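Local coordinates for RNA-binding protein, putative (PDB 6E4O) that binds and remodels RNA in kinetoplastid RNA editing, this chain being its RNA recognition motif, at residues 17-22 / 62-67; 34-37 / 41-44. All blocks are in the same frame, centred on the assembly; numbering follows the deposited sequence.

Interaction 1: 17-22 / 62-67; sequences WHTLKD and ELEGAT
With OG1 of T19 beside its own backbone N (chi1 -62°), the methyl CG2 anti to that nitrogen, and CG of L63 likewise anti to its own (chi1 176°), a methyl of helix 17-24 and an isobutyl group of the 62-67 hairpin are brought against each other. Both elements belong to an RNA recognition motif, in which helices pack on one side of an antiparallel sheet; here the first helix meets the small hairpin that leads into the last strand. That hairpin is closed by a type I' turn from L63 to A66, with paired backbone bonds between these two residues: L63 N donates to A66 O and A66 N to L63 O. L63 divides its two methyls between neighbouring helix residues. L63 CD1 lies 3.9 Å from T19 CG2, while L63 CD2 reaches the helix backbone at L20 CA (3.9 Å) and the side-chain methyl L20 CD1 (4.0 Å); the two leucine side chains cross at about a right angle. L20 and L63 both also touch L68 of strand 66-70, which ties this apolar patch to the sheet. E64 approaches T19 from the opposite direction, its chain extended beyond CG, and the carboxyl carbon E64 CD comes to 3.7 Å from T19 CG2. The polar end of E64 is held mainly by a hydrogen bond between E64 OE1 and T15 OG1, just before the helix. A water adds a second link, long on the E64 side: it lies 2.7 Å from T19 OG1 and donates to E64 OE1 at 3.3 Å.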
loop_
_atom_site.group_PDB
_atom_site.type_symbol
_atom_site.label_atom_id
_atom_site.label_comp_id
_atom_site.label_asym_id
_atom_site.label_seq_id
_atom_site.Cartn_x
_atom_site.Cartn_y
_atom_site.Cartn_z
ATOM N N TRP A 17 -4.165 7.696 -5.142
ATOM C CA TRP A 17 -2.789 7.242 -4.945
ATOM C C TRP A 17 -2.058 7.965 -3.814
ATOM O O TRP A 17 -1.368 7.327 -3.018
ATOM C CB TRP A 17 -1.980 7.324 -6.255
ATOM C CG TRP A 17 -1.542 8.695 -6.615
ATOM C CD1 TRP A 17 -2.211 9.592 -7.396
ATOM C CD2 TRP A 17 -0.343 9.351 -6.183
ATOM N NE1 TRP A 17 -1.499 10.767 -7.480
ATOM C CE2 TRP A 17 -0.348 10.642 -6.747
ATOM C CE3 TRP A 17 0.734 8.971 -5.380
ATOM C CZ2 TRP A 17 0.685 11.553 -6.533
ATOM C CZ3 TRP A 17 1.756 9.878 -5.167
ATOM C CH2 TRP A 17 1.723 11.153 -5.740
ATOM N N HIS A 18 -2.214 9.281 -3.720
ATOM C CA HIS A 18 -1.403 10.023 -2.756
ATOM C C HIS A 18 -1.858 9.741 -1.327
ATOM O O HIS A 18 -1.054 9.728 -0.398
ATOM C CB HIS A 18 -1.348 11.523 -3.081
ATOM C CG HIS A 18 -2.352 12.343 -2.339
ATOM N ND1 HIS A 18 -3.646 12.517 -2.783
ATOM C CD2 HIS A 18 -2.252 13.048 -1.186
ATOM C CE1 HIS A 18 -4.299 13.290 -1.934
ATOM N NE2 HIS A 18 -3.476 13.627 -0.955
ATOM N N THR A 19 -3.149 9.483 -1.166
ATOM C CA THR A 19 -3.690 9.073 0.126
ATOM C C THR A 19 -3.156 7.704 0.549
ATOM O O THR A 19 -2.802 7.494 1.711
ATOM C CB THR A 19 -5.222 9.051 0.080
ATOM O OG1 THR A 19 -5.687 10.375 -0.199
ATOM C CG2 THR A 19 -5.798 8.574 1.405
ATOM N N LEU A 20 -3.096 6.776 -0.398
ATOM C CA LEU A 20 -2.514 5.464 -0.135
ATOM C C LEU A 20 -1.040 5.599 0.193
ATOM O O LEU A 20 -0.530 4.958 1.115
ATOM C CB LEU A 20 -2.692 4.551 -1.346
ATOM C CG LEU A 20 -2.067 3.164 -1.176
ATOM C CD1 LEU A 20 -2.639 2.467 0.054
ATOM C CD2 LEU A 20 -2.304 2.327 -2.428
ATOM N N LYS A 21 -0.349 6.436 -0.568
ATOM C CA LYS A 21 1.069 6.652 -0.333
ATOM C C LYS A 21 1.304 7.151 1.091
ATOM O O LYS A 21 2.181 6.647 1.793
ATOM C CB LYS A 21 1.655 7.641 -1.341
ATOM C CG LYS A 21 3.125 7.952 -1.093
ATOM C CD LYS A 21 3.661 8.927 -2.127
ATOM C CE LYS A 21 5.109 9.310 -1.850
ATOM N NZ LYS A 21 5.658 10.166 -2.940
ATOM N N ASP A 22 0.524 8.137 1.525
ATOM C CA ASP A 22 0.696 8.669 2.873
ATOM C C ASP A 22 0.445 7.608 3.937
ATOM O O ASP A 22 1.141 7.566 4.955
ATOM C CB ASP A 22 -0.195 9.892 3.123
ATOM C CG ASP A 22 0.382 11.163 2.535
ATOM O OD1 ASP A 22 1.606 11.212 2.285
ATOM O OD2 ASP A 22 -0.391 12.119 2.326
ATOM N N GLU A 62 -7.082 0.031 8.434
ATOM C CA GLU A 62 -8.152 0.785 7.798
ATOM C C GLU A 62 -7.642 2.088 7.198
ATOM O O GLU A 62 -6.884 2.828 7.833
ATOM C CB GLU A 62 -9.269 1.073 8.803
ATOM C CG GLU A 62 -10.604 1.345 8.139
ATOM C CD GLU A 62 -11.714 1.566 9.141
ATOM O OE1 GLU A 62 -12.418 0.589 9.473
ATOM O OE2 GLU A 62 -11.882 2.718 9.578
ATOM N N LEU A 63 -8.051 2.354 5.962
ATOM C CA LEU A 63 -7.749 3.618 5.302
ATOM C C LEU A 63 -9.030 4.186 4.711
ATOM O O LEU A 63 -9.702 3.537 3.899
ATOM C CB LEU A 63 -6.694 3.427 4.205
ATOM C CG LEU A 63 -6.356 4.666 3.356
ATOM C CD1 LEU A 63 -5.911 5.837 4.208
ATOM C CD2 LEU A 63 -5.291 4.325 2.319
ATOM N N GLU A 64 -9.385 5.394 5.135
ATOM C CA GLU A 64 -10.621 6.013 4.676
ATOM C C GLU A 64 -11.795 5.048 4.796
ATOM O O GLU A 64 -12.623 4.929 3.879
ATOM C CB GLU A 64 -10.474 6.514 3.239
ATOM C CG GLU A 64 -9.358 7.537 3.083
ATOM C CD GLU A 64 -9.502 8.392 1.830
ATOM O OE1 GLU A 64 -9.593 7.831 0.716
ATOM O OE2 GLU A 64 -9.517 9.633 1.961
ATOM N N GLY A 65 -11.840 4.352 5.931
ATOM C CA GLY A 65 -12.973 3.524 6.299
ATOM C C GLY A 65 -12.980 2.137 5.692
ATOM O O GLY A 65 -13.926 1.383 5.907
ATOM N N ALA A 66 -11.930 1.798 4.939
ATOM C CA ALA A 66 -11.837 0.497 4.284
ATOM C C ALA A 66 -10.614 -0.281 4.760
ATOM O O ALA A 66 -9.525 0.280 4.869
ATOM C CB ALA A 66 -11.774 0.677 2.765
ATOM N N THR A 67 -10.796 -1.575 5.018
ATOM C CA THR A 67 -9.706 -2.437 5.468
ATOM C C THR A 67 -8.893 -2.922 4.282
ATOM O O THR A 67 -9.445 -3.482 3.332
ATOM C CB THR A 67 -10.241 -3.670 6.196
ATOM O OG1 THR A 67 -10.979 -3.246 7.343
ATOM C CG2 THR A 67 -9.097 -4.574 6.631
HETATM O O HOH W 1 -8.052 9.835 -1.402
#

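Interaction 2: 34-37 / 41-44; sequences KVFS and AVVE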
loop_
_atom_site.group_PDB
_atom_site.type_symbol
_atom_site.label_atom_id
_atom_site.label_comp_id
_atom_site.label_asym_id
_atom_site.label_seq_id
_atom_site.Cartn_x
_atom_site.Cartn_y
_atom_site.Cartn_z
ATOM N N LYS A 34 0.405 3.402 -7.666
ATOM C CA LYS A 34 -0.631 3.616 -8.665
ATOM C C LYS A 34 -1.885 2.840 -8.313
ATOM O O LYS A 34 -1.813 1.671 -7.916
ATOM C CB LYS A 34 -0.134 3.167 -10.037
ATOM C CG LYS A 34 -1.156 3.392 -11.141
ATOM C CD LYS A 34 -0.575 4.175 -12.307
ATOM C CE LYS A 34 -0.174 5.571 -11.878
ATOM N NZ LYS A 34 -0.070 6.496 -13.039
ATOM N N VAL A 35 -3.029 3.487 -8.493
ATOM C CA VAL A 35 -4.316 2.885 -8.187
ATOM C C VAL A 35 -4.928 2.305 -9.445
ATOM O O VAL A 35 -4.817 2.889 -10.525
ATOM C CB VAL A 35 -5.295 3.915 -7.580
ATOM C CG1 VAL A 35 -6.678 3.294 -7.392
ATOM C CG2 VAL A 35 -4.754 4.425 -6.245
ATOM N N PHE A 36 -5.553 1.143 -9.302
ATOM C CA PHE A 36 -6.175 0.438 -10.416
ATOM C C PHE A 36 -7.639 0.155 -10.102
ATOM O O PHE A 36 -8.153 0.598 -9.078
ATOM C CB PHE A 36 -5.409 -0.848 -10.711
ATOM C CG PHE A 36 -4.020 -0.589 -11.162
ATOM C CD1 PHE A 36 -2.953 -0.752 -10.300
ATOM C CD2 PHE A 36 -3.784 -0.094 -12.438
ATOM C CE1 PHE A 36 -1.660 -0.465 -10.721
ATOM C CE2 PHE A 36 -2.500 0.199 -12.857
ATOM C CZ PHE A 36 -1.441 0.018 -12.000
ATOM N N SER A 37 -8.316 -0.563 -10.990
ATOM C CA SER A 37 -9.750 -0.798 -10.813
ATOM C C SER A 37 -10.013 -1.699 -9.619
ATOM O O SER A 37 -9.122 -2.425 -9.163
ATOM C CB SER A 37 -10.354 -1.443 -12.061
ATOM O OG SER A 37 -10.127 -2.846 -12.066
ATOM N N ALA A 41 -4.258 -1.519 -5.892
ATOM C CA ALA A 41 -3.106 -0.684 -6.215
ATOM C C ALA A 41 -1.842 -1.512 -6.210
ATOM O O ALA A 41 -1.821 -2.627 -5.695
ATOM C CB ALA A 41 -2.977 0.478 -5.209
ATOM N N VAL A 42 -0.788 -0.969 -6.798
ATOM C CA VAL A 42 0.537 -1.578 -6.695
ATOM C C VAL A 42 1.471 -0.507 -6.180
ATOM O O VAL A 42 1.452 0.620 -6.662
ATOM C CB VAL A 42 1.046 -2.084 -8.055
ATOM C CG1 VAL A 42 2.497 -2.572 -7.942
ATOM C CG2 VAL A 42 0.151 -3.186 -8.561
ATOM N N VAL A 43 2.270 -0.869 -5.187
ATOM C CA VAL A 43 3.176 0.060 -4.559
ATOM C C VAL A 43 4.565 -0.552 -4.528
ATOM O O VAL A 43 4.708 -1.758 -4.385
ATOM C CB VAL A 43 2.699 0.335 -3.110
ATOM C CG1 VAL A 43 3.648 1.279 -2.377
ATOM C CG2 VAL A 43 1.266 0.885 -3.121
ATOM N N GLU A 44 5.590 0.281 -4.672
ATOM C CA GLU A 44 6.950 -0.162 -4.434
ATOM C C GLU A 44 7.590 0.758 -3.421
ATOM O O GLU A 44 7.311 1.962 -3.388
ATOM C CB GLU A 44 7.769 -0.167 -5.722
ATOM C CG GLU A 44 7.281 -1.169 -6.739
ATOM C CD GLU A 44 8.339 -1.492 -7.773
ATOM O OE1 GLU A 44 9.213 -0.634 -8.020
ATOM O OE2 GLU A 44 8.306 -2.612 -8.325
#
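The hairpin formed by strands 30-36 and 40-45, the second and third strands of the RNA recognition motif, is joined here next to its connecting loop. The short segments run antiparallel, at 161° between their N-to-C directions. K34 and V42 form the hydrogen-bonded pair: K34 N donates to V42 O over 3.1 Å at 169°, and V42 N returns a bond to K34 O over 3.0 Å at 157°. V35 and A41 make the adjoining non-hydrogen-bonded pair and direct their side chains to the helix-covered face, where W17 touches V35 and L20 touches A41. A41 CB also sits 3.2 Å from K34 O, a close approach to the carbonyl that accepts the bond from V42. The F36 ring reaches obliquely toward strand 40-45: F36 CE1 meets V42 CG2 at 3.9 Å, and F36 CD1 approaches A41 CA at 4.1 Å, so the ring spans one side chain and the adjacent backbone. Strand 40-45 is bonded on its far side too, through backbone hydrogen bonding of A41 with V8. An edge strand paired antiparallel with a more central one, with V35 and A41 on the helix-covered face, is the β2-β3 hairpin of the βαββαβ RRM fold.

How the interactions relate
Interactions 1 and 2 lie with their centres about 12 Å apart and share helix 17-24 and the antiparallel sheet. Along the chain the order is 17-22, 34-37, 41-44, 62-67, so interaction 2 falls wholly between the two halves of interaction 1. L20 is the main bridge: L20 CD2 is 3.4 Å from A41 CB and 3.9 Å from V43 CG2. A second junction brings W17 N within 3.5 Å of V35 CG2. The helix therefore packs against the 30-36/40-45 hairpin and also meets the turn at the sheet's other outermost strand, 62-63. These contacts join distant parts of the sequence into one compact α+β domain, the RNA recognition motif.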